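Local coordinates for extracellular solute-binding protein family 5 (PDB 4ONY) that probably captures peptides or related solutes in the periplasm and delivers them to an ABC transporter for uptake, at residues G50-F55 / T261-S266; D273-G278 / K285-P290. All coordinates share one frame; numbering follows the deposited sequence.

From the N terminus, the first of the contacting elements is strand 46-52, at one margin of the four-stranded mixed sheet. Contact 1 (50-55 with 261-266) sets helix 260-268 against it and closes a loop of about 200 residues. The chain then runs from that helix into strand 274-277, an outer strand of the three-stranded antiparallel sheet. Contact 2 (273-278 with 285-290) closes a short loop around helix 280-285. The two lie in series, neither enclosing the other, with centres about 13 Å apart. Helix 260-268 joins them: Leu263 and Phe264 both pack on Phe275, and Phe264 also meets Tyr287. Together they tie these two sheets to helix 260-268 and to the loop after helix 280-285.

Contact 1 of 2, residues G50-F55 / T261-S266; sequences GVVGTF and TSLFES
Leu263 presses one methyl against the backbone of the strand end at Gly50 and Val51. This leucine carries the whole helix side of the contact. Its CD1 lies 3.5 Å from C of Gly50 and 3.6 Å from N of Val51, so the methyl rests on the peptide link between them. CG stands behind, 4.1 Å from CA of Gly50. Both leucine torsions fall somewhat short of fully extended. CG is roughly opposite the backbone N, with chi1 at -159°, and this swings the branch out from the helix toward the strand. Gly50 brings no side chain of its own, and its bare CA lets the branch come in close.

Val52 adds the one side-chain to side-chain touch. Its CG2 meets CD1 of Leu263 at 3.9 Å, and the two side chains pass at a slant. With chi1 at 179°, CG1 is trans to N, which leaves CG2 on the N side, where it reaches the leucine methyl. Val51 turns its side chain to the other face and packs on Ile254 and Tyr256 of strand 251-257. No hydrogen bond links the segments; the leucine meets the peptide and Val52 by van der Waals contact.

Strand 50-52 and helix 261-266 run nearly antiparallel, at 170°, with axes 8.6 Å apart at their closest. Leu263 also touches Tyr257 and Leu272, and the hydroxyl of Ser266 is hydrogen-bonded to that of Tyr257. Tyr257 also belongs to the pocket that holds the bound P4G molecule. Backbone bonds from Val51 pair strand 46-52 in parallel with strand 251-257, which leads into helix 260-268. The arrangement is that of a helix laid against an outermost strand of a mixed sheet, with Leu263 making the touch between these segments, within an alpha/beta solute-binding protein.

Contact 2 of 2, residues D273-G278 / K285-P290; sequences DIFIEG and KLYDFP
Tyr287 reaches across to Glu277 and Phe275 with its hydroxyl. The polar part is one hydrogen bond, in which OH of Tyr287 donates to OE1 of Glu277 at 2.7 Å. The hydroxyl comes to the anti side of the carboxylate and stands 29° out of its plane. OE1 in turn sits at the edge of the tyrosine ring, 3.4 Å from CE1. The carboxylate and ring planes are almost perpendicular, at 87°. Glu277 gets there by a bend: CG extends trans to N, then chi2 of 66° folds the acid over toward the tyrosine.

A salt bridge and a second hydrogen bond hold the other oxygen. OE2 of Glu277 makes a salt bridge with Arg282 and accepts from the backbone N of Asn279. With both oxygens engaged, the buried carboxylate is fixed in rotation. The nearby arginine probably favours the ionised form of the glutamate.

Phe275 makes the van der Waals part: its CD1 is 3.2 Å from OH of Tyr287, and the two side chains cross at about a right angle. The hydroxyl approaches the ring obliquely. Phe275 and Glu277, two apart on the strand, project from the same face. Aromatic neighbours pack on this pair of rings. Phe264 of helix 260-268 meets both Phe275 and Tyr287 edge to face, and Trp283 meets Tyr287 in the same manner.

The backbones stay well apart, with CA of Glu277 and CA of Tyr287 10.9 Å from each other, so side chains alone bridge them. Strand 274-277 pairs antiparallel with strand 566-571. The whole is a short strand-helix-loop connection: helix 280-285 follows the outer strand, and the tyrosine after it turns back to a glutamate on the strand, within a buried aromatic cluster.

Contact 1 of 2, residues G50-F55 / T261-S266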
ATOM      1  N   GLY A  50      -5.141 -19.618  -2.338  1.00 16.56           N
ATOM      2  CA  GLY A  50      -4.588 -19.596  -3.686  1.00 16.75           C
ATOM      3  C   GLY A  50      -3.978 -18.247  -4.029  1.00 16.65           C
ATOM      4  O   GLY A  50      -4.417 -17.220  -3.521  1.00 16.55           O
ATOM      5  N   VAL A  51      -2.951 -18.253  -4.866  1.00 16.94           N
ATOM      6  CA  VAL A  51      -2.381 -17.023  -5.461  1.00 17.22           C
ATOM      7  C   VAL A  51      -2.121 -17.282  -6.939  1.00 17.40           C
ATOM      8  O   VAL A  51      -1.894 -18.435  -7.332  1.00 17.14           O
ATOM      9  CB  VAL A  51      -1.041 -16.554  -4.811  1.00 18.41           C
ATOM     10  CG1 VAL A  51      -1.214 -16.309  -3.326  1.00 19.40           C
ATOM     11  CG2 VAL A  51       0.070 -17.582  -4.983  1.00 19.05           C
ATOM     12  N   VAL A  52      -2.184 -16.213  -7.746  1.00 16.68           N
ATOM     13  CA  VAL A  52      -1.866 -16.297  -9.155  1.00 17.41           C
ATOM     14  C   VAL A  52      -0.389 -16.061  -9.300  1.00 17.48           C
ATOM     15  O   VAL A  52       0.094 -15.062  -8.852  1.00 16.82           O
ATOM     16  CB  VAL A  52      -2.625 -15.263  -9.978  1.00 17.80           C
ATOM     17  CG1 VAL A  52      -2.259 -15.340 -11.474  1.00 18.21           C
ATOM     18  CG2 VAL A  52      -4.122 -15.480  -9.785  1.00 18.45           C
ATOM     19  N   GLY A  53       0.327 -17.000  -9.914  1.00 17.44           N
ATOM     20  CA  GLY A  53       1.742 -16.808 -10.182  1.00 17.52           C
ATOM     21  C   GLY A  53       2.517 -18.118 -10.038  1.00 17.73           C
ATOM     22  O   GLY A  53       1.948 -19.185 -10.266  1.00 17.80           O
ATOM     23  N   THR A  54       3.798 -18.014  -9.691  1.00 16.92           N
ATOM     24  CA  THR A  54       4.679 -19.156  -9.533  1.00 17.52           C
ATOM     25  C   THR A  54       5.822 -18.840  -8.549  1.00 17.19           C
ATOM     26  O   THR A  54       5.980 -17.702  -8.138  1.00 17.51           O
ATOM     27  CB  THR A  54       5.252 -19.589 -10.888  1.00 17.94           C
ATOM     28  OG1 THR A  54       5.887 -20.872 -10.780  1.00 18.75           O
ATOM     29  CG2 THR A  54       6.253 -18.543 -11.446  1.00 18.46           C
ATOM     30  N   PHE A  55       6.596 -19.857  -8.181  1.00 16.97           N
ATOM     31  CA  PHE A  55       7.764 -19.652  -7.385  1.00 17.17           C
ATOM     32  C   PHE A  55       8.709 -20.783  -7.635  1.00 17.94           C
ATOM     33  O   PHE A  55       8.284 -21.861  -7.964  1.00 18.12           O
ATOM     34  CB  PHE A  55       7.397 -19.589  -5.889  1.00 16.37           C
ATOM     35  CG  PHE A  55       7.218 -20.923  -5.254  1.00 16.21           C
ATOM     36  CD1 PHE A  55       6.012 -21.584  -5.336  1.00 16.07           C
ATOM     37  CD2 PHE A  55       8.277 -21.532  -4.610  1.00 16.14           C
ATOM     38  CE1 PHE A  55       5.864 -22.835  -4.785  1.00 16.49           C
ATOM     39  CE2 PHE A  55       8.136 -22.774  -4.076  1.00 16.99           C
ATOM     40  CZ  PHE A  55       6.912 -23.422  -4.134  1.00 16.90           C
ATOM     41  N   THR A 261      -9.461 -17.358 -12.822  1.00 18.27           N
ATOM     42  CA  THR A 261     -10.597 -18.215 -13.069  1.00 18.89           C
ATOM     43  C   THR A 261     -10.342 -19.624 -12.503  1.00 18.89           C
ATOM     44  O   THR A 261     -11.214 -20.204 -11.856  1.00 18.21           O
ATOM     45  CB  THR A 261     -10.904 -18.296 -14.585  1.00 19.41           C
ATOM     46  OG1 THR A 261     -11.429 -17.051 -14.997  1.00 19.27           O
ATOM     47  CG2 THR A 261     -11.941 -19.320 -14.884  1.00 20.52           C
ATOM     48  N   SER A 262      -9.137 -20.144 -12.767  1.00 18.72           N
ATOM     49  CA  SER A 262      -8.684 -21.428 -12.244  1.00 19.09           C
ATOM     50  C   SER A 262      -8.722 -21.422 -10.706  1.00 17.89           C
ATOM     51  O   SER A 262      -9.171 -22.364 -10.079  1.00 17.25           O
ATOM     52  CB  SER A 262      -7.236 -21.678 -12.737  1.00 19.88           C
ATOM     53  OG  SER A 262      -6.769 -22.934 -12.261  1.00 20.97           O
ATOM     54  N   LEU A 263      -8.257 -20.320 -10.132  1.00 17.45           N
ATOM     55  CA  LEU A 263      -8.216 -20.134  -8.698  1.00 16.99           C
ATOM     56  C   LEU A 263      -9.663 -20.132  -8.133  1.00 17.08           C
ATOM     57  O   LEU A 263      -9.980 -20.899  -7.212  1.00 15.79           O
ATOM     58  CB  LEU A 263      -7.481 -18.836  -8.382  1.00 16.64           C
ATOM     59  CG  LEU A 263      -6.887 -18.688  -6.969  1.00 16.45           C
ATOM     60  CD1 LEU A 263      -5.795 -17.633  -6.991  1.00 16.50           C
ATOM     61  CD2 LEU A 263      -7.950 -18.303  -5.950  1.00 16.10           C
ATOM     62  N   PHE A 264     -10.530 -19.324  -8.746  1.00 16.68           N
ATOM     63  CA  PHE A 264     -11.931 -19.213  -8.351  1.00 16.96           C
ATOM     64  C   PHE A 264     -12.647 -20.566  -8.415  1.00 17.66           C
ATOM     65  O   PHE A 264     -13.330 -20.946  -7.478  1.00 17.80           O
ATOM     66  CB  PHE A 264     -12.627 -18.155  -9.214  1.00 16.56           C
ATOM     67  CG  PHE A 264     -14.047 -17.828  -8.814  1.00 17.16           C
ATOM     68  CD1 PHE A 264     -14.325 -17.254  -7.586  1.00 17.00           C
ATOM     69  CD2 PHE A 264     -15.106 -18.048  -9.708  1.00 17.83           C
ATOM     70  CE1 PHE A 264     -15.626 -16.939  -7.232  1.00 17.38           C
ATOM     71  CE2 PHE A 264     -16.418 -17.733  -9.339  1.00 18.85           C
ATOM     72  CZ  PHE A 264     -16.669 -17.153  -8.105  1.00 17.59           C
ATOM     73  N   GLU A 265     -12.442 -21.322  -9.482  1.00 18.59           N
ATOM     74  CA  GLU A 265     -13.045 -22.652  -9.595  1.00 19.82           C
ATOM     75  C   GLU A 265     -12.592 -23.579  -8.457  1.00 18.13           C
ATOM     76  O   GLU A 265     -13.369 -24.379  -7.930  1.00 16.94           O
ATOM     77  CB  GLU A 265     -12.740 -23.290 -10.951  1.00 22.15           C
ATOM     78  CG  GLU A 265     -13.492 -22.677 -12.114  1.00 24.86           C
ATOM     79  CD  GLU A 265     -15.001 -22.779 -11.968  1.00 27.44           C
ATOM     80  OE1 GLU A 265     -15.476 -23.872 -11.570  1.00 32.21           O
ATOM     81  OE2 GLU A 265     -15.696 -21.766 -12.215  1.00 29.57           O
ATOM     82  N   SER A 266     -11.325 -23.479  -8.083  1.00 17.20           N
ATOM     83  CA  SER A 266     -10.803 -24.334  -7.017  1.00 17.05           C
ATOM     84  C   SER A 266     -11.416 -23.908  -5.647  1.00 17.16           C
ATOM     85  O   SER A 266     -11.684 -24.763  -4.788  1.00 17.41           O
ATOM     86  CB  SER A 266      -9.289 -24.224  -7.002  1.00 17.07           C
ATOM     87  OG  SER A 266      -8.702 -25.116  -6.080  1.00 17.71           O
TER

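Contact 2 of 2, residues D273-G278 / K285-P290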
ATOM      1  N   ASP A 273      -9.978 -22.436   0.899  1.00 15.37           N
ATOM      2  CA  ASP A 273     -10.903 -22.092   1.991  1.00 15.55           C
ATOM      3  C   ASP A 273     -11.484 -20.670   1.874  1.00 15.31           C
ATOM      4  O   ASP A 273     -12.528 -20.403   2.412  1.00 15.83           O
ATOM      5  CB  ASP A 273     -10.180 -22.191   3.333  1.00 16.18           C
ATOM      6  CG  ASP A 273      -9.794 -23.628   3.703  1.00 16.98           C
ATOM      7  OD1 ASP A 273     -10.634 -24.509   3.574  1.00 17.51           O
ATOM      8  OD2 ASP A 273      -8.637 -23.853   4.112  1.00 17.55           O
ATOM      9  N   ILE A 274     -10.785 -19.771   1.194  1.00 14.65           N
ATOM     10  CA  ILE A 274     -11.213 -18.385   1.043  1.00 14.61           C
ATOM     11  C   ILE A 274     -10.888 -17.898  -0.357  1.00 14.05           C
ATOM     12  O   ILE A 274     -10.132 -18.537  -1.084  1.00 14.32           O
ATOM     13  CB  ILE A 274     -10.513 -17.447   2.065  1.00 14.61           C
ATOM     14  CG1 ILE A 274      -9.002 -17.377   1.804  1.00 15.21           C
ATOM     15  CG2 ILE A 274     -10.717 -17.926   3.513  1.00 15.08           C
ATOM     16  CD1 ILE A 274      -8.288 -16.278   2.540  1.00 14.93           C
ATOM     17  N   PHE A 275     -11.490 -16.783  -0.730  1.00 13.90           N
ATOM     18  CA  PHE A 275     -11.213 -16.131  -1.986  1.00 13.99           C
ATOM     19  C   PHE A 275     -11.285 -14.637  -1.785  1.00 14.34           C
ATOM     20  O   PHE A 275     -12.343 -14.089  -1.406  1.00 14.04           O
ATOM     21  CB  PHE A 275     -12.201 -16.572  -3.098  1.00 13.97           C
ATOM     22  CG  PHE A 275     -11.838 -16.055  -4.461  1.00 13.51           C
ATOM     23  CD1 PHE A 275     -12.251 -14.798  -4.858  1.00 13.18           C
ATOM     24  CD2 PHE A 275     -11.055 -16.803  -5.307  1.00 13.64           C
ATOM     25  CE1 PHE A 275     -11.883 -14.267  -6.061  1.00 13.37           C
ATOM     26  CE2 PHE A 275     -10.709 -16.305  -6.547  1.00 14.00           C
ATOM     27  CZ  PHE A 275     -11.134 -15.035  -6.940  1.00 13.89           C
ATOM     28  N   ILE A 276     -10.150 -13.975  -1.979  1.00 14.51           N
ATOM     29  CA  ILE A 276     -10.059 -12.529  -1.720  1.00 14.84           C
ATOM     30  C   ILE A 276     -10.487 -11.869  -3.039  1.00 15.29           C
ATOM     31  O   ILE A 276      -9.827 -12.086  -4.057  1.00 15.53           O
ATOM     32  CB  ILE A 276      -8.628 -12.141  -1.337  1.00 15.03           C
ATOM     33  CG1 ILE A 276      -8.264 -12.772   0.004  1.00 15.45           C
ATOM     34  CG2 ILE A 276      -8.471 -10.617  -1.278  1.00 15.14           C
ATOM     35  CD1 ILE A 276      -6.796 -12.671   0.376  1.00 16.10           C
ATOM     36  N   GLU A 277     -11.587 -11.110  -3.033  1.00 14.86           N
ATOM     37  CA  GLU A 277     -12.192 -10.615  -4.274  1.00 14.98           C
ATOM     38  C   GLU A 277     -11.942  -9.113  -4.533  1.00 14.54           C
ATOM     39  O   GLU A 277     -12.278  -8.262  -3.706  1.00 14.07           O
ATOM     40  CB  GLU A 277     -13.699 -10.843  -4.230  1.00 15.48           C
ATOM     41  CG  GLU A 277     -14.409 -10.402  -5.495  1.00 16.13           C
ATOM     42  CD  GLU A 277     -13.984 -11.258  -6.669  1.00 16.56           C
ATOM     43  OE1 GLU A 277     -14.571 -12.357  -6.832  1.00 16.79           O
ATOM     44  OE2 GLU A 277     -13.053 -10.832  -7.397  1.00 15.46           O
ATOM     45  N   GLY A 278     -11.388  -8.802  -5.692  1.00 14.79           N
ATOM     46  CA  GLY A 278     -11.270  -7.421  -6.170  1.00 15.50           C
ATOM     47  C   GLY A 278     -12.084  -7.050  -7.423  1.00 16.20           C
ATOM     48  O   GLY A 278     -12.066  -5.894  -7.868  1.00 17.55           O
ATOM     49  N   LYS A 285     -22.078 -10.982  -9.740  1.00 19.98           N
ATOM     50  CA  LYS A 285     -22.726 -11.947 -10.635  1.00 20.81           C
ATOM     51  C   LYS A 285     -22.460 -13.419 -10.331  1.00 19.51           C
ATOM     52  O   LYS A 285     -23.323 -14.258 -10.583  1.00 18.73           O
ATOM     53  CB  LYS A 285     -22.203 -11.729 -12.066  1.00 21.51           C
ATOM     54  CG  LYS A 285     -22.587 -10.395 -12.647  1.00 22.74           C
ATOM     55  CD  LYS A 285     -24.082 -10.296 -12.840  1.00 24.41           C
ATOM     56  CE  LYS A 285     -24.442  -9.154 -13.775  1.00 25.78           C
ATOM     57  NZ  LYS A 285     -25.898  -9.168 -14.092  1.00 27.33           N
ATOM     58  N   LEU A 286     -21.229 -13.747  -9.915  1.00 17.91           N
ATOM     59  CA  LEU A 286     -20.776 -15.134  -9.986  1.00 18.13           C
ATOM     60  C   LEU A 286     -20.757 -15.883  -8.688  1.00 17.78           C
ATOM     61  O   LEU A 286     -20.242 -17.006  -8.637  1.00 17.75           O
ATOM     62  CB  LEU A 286     -19.410 -15.238 -10.710  1.00 18.61           C
ATOM     63  CG  LEU A 286     -19.390 -14.706 -12.156  1.00 19.57           C
ATOM     64  CD1 LEU A 286     -18.026 -14.873 -12.831  1.00 20.04           C
ATOM     65  CD2 LEU A 286     -20.463 -15.359 -13.001  1.00 20.73           C
ATOM     66  N   TYR A 287     -21.351 -15.321  -7.635  1.00 17.10           N
ATOM     67  CA  TYR A 287     -21.451 -16.028  -6.376  1.00 17.06           C
ATOM     68  C   TYR A 287     -22.874 -16.556  -6.190  1.00 17.89           C
ATOM     69  O   TYR A 287     -23.397 -16.599  -5.086  1.00 17.98           O
ATOM     70  CB  TYR A 287     -21.013 -15.130  -5.204  1.00 16.29           C
ATOM     71  CG  TYR A 287     -19.518 -14.868  -5.143  1.00 15.13           C
ATOM     72  CD1 TYR A 287     -18.919 -13.975  -5.998  1.00 15.08           C
ATOM     73  CD2 TYR A 287     -18.697 -15.526  -4.224  1.00 15.12           C
ATOM     74  CE1 TYR A 287     -17.550 -13.750  -5.946  1.00 14.68           C
ATOM     75  CE2 TYR A 287     -17.332 -15.295  -4.172  1.00 14.40           C
ATOM     76  CZ  TYR A 287     -16.770 -14.385  -5.021  1.00 14.22           C
ATOM     77  OH  TYR A 287     -15.409 -14.128  -4.999  1.00 14.17           O
ATOM     78  N   ASP A 288     -23.482 -16.939  -7.301  1.00 18.67           N
ATOM     79  CA  ASP A 288     -24.806 -17.553  -7.338  1.00 19.73           C
ATOM     80  C   ASP A 288     -24.723 -19.093  -7.329  1.00 20.13           C
ATOM     81  O   ASP A 288     -25.562 -19.734  -7.866  1.00 23.62           O
ATOM     82  CB  ASP A 288     -25.581 -17.079  -8.604  1.00 19.88           C
ATOM     83  CG  ASP A 288     -24.796 -17.287  -9.935  1.00 20.37           C
ATOM     84  OD1 ASP A 288     -23.579 -17.585  -9.923  1.00 20.45           O
ATOM     85  OD2 ASP A 288     -25.373 -17.080 -11.013  1.00 19.96           O
ATOM     86  N   PHE A 289     -23.710 -19.686  -6.753  1.00 20.03           N
ATOM     87  CA  PHE A 289     -23.574 -21.144  -6.723  1.00 19.83           C
ATOM     88  C   PHE A 289     -24.103 -21.682  -5.387  1.00 20.03           C
ATOM     89  O   PHE A 289     -24.283 -20.908  -4.446  1.00 20.11           O
ATOM     90  CB  PHE A 289     -22.128 -21.576  -7.006  1.00 19.47           C
ATOM     91  CG  PHE A 289     -21.098 -20.990  -6.082  1.00 18.84           C
ATOM     92  CD1 PHE A 289     -20.514 -19.777  -6.357  1.00 18.56           C
ATOM     93  CD2 PHE A 289     -20.662 -21.696  -4.975  1.00 18.89           C
ATOM     94  CE1 PHE A 289     -19.509 -19.267  -5.525  1.00 18.23           C
ATOM     95  CE2 PHE A 289     -19.674 -21.183  -4.136  1.00 18.63           C
ATOM     96  CZ  PHE A 289     -19.089 -19.976  -4.421  1.00 17.83           C
ATOM     97  N   PRO A 290     -24.468 -22.972  -5.338  1.00 21.16           N
ATOM     98  CA  PRO A 290     -25.305 -23.490  -4.247  1.00 21.24           C
ATOM     99  C   PRO A 290     -24.753 -23.280  -2.863  1.00 20.65           C
ATOM    100  O   PRO A 290     -25.520 -22.931  -1.963  1.00 20.87           O
ATOM    101  CB  PRO A 290     -25.388 -24.988  -4.551  1.00 21.99           C
ATOM    102  CG  PRO A 290     -25.330 -25.059  -6.042  1.00 22.38           C
ATOM    103  CD  PRO A 290     -24.355 -23.954  -6.443  1.00 21.69           C
TER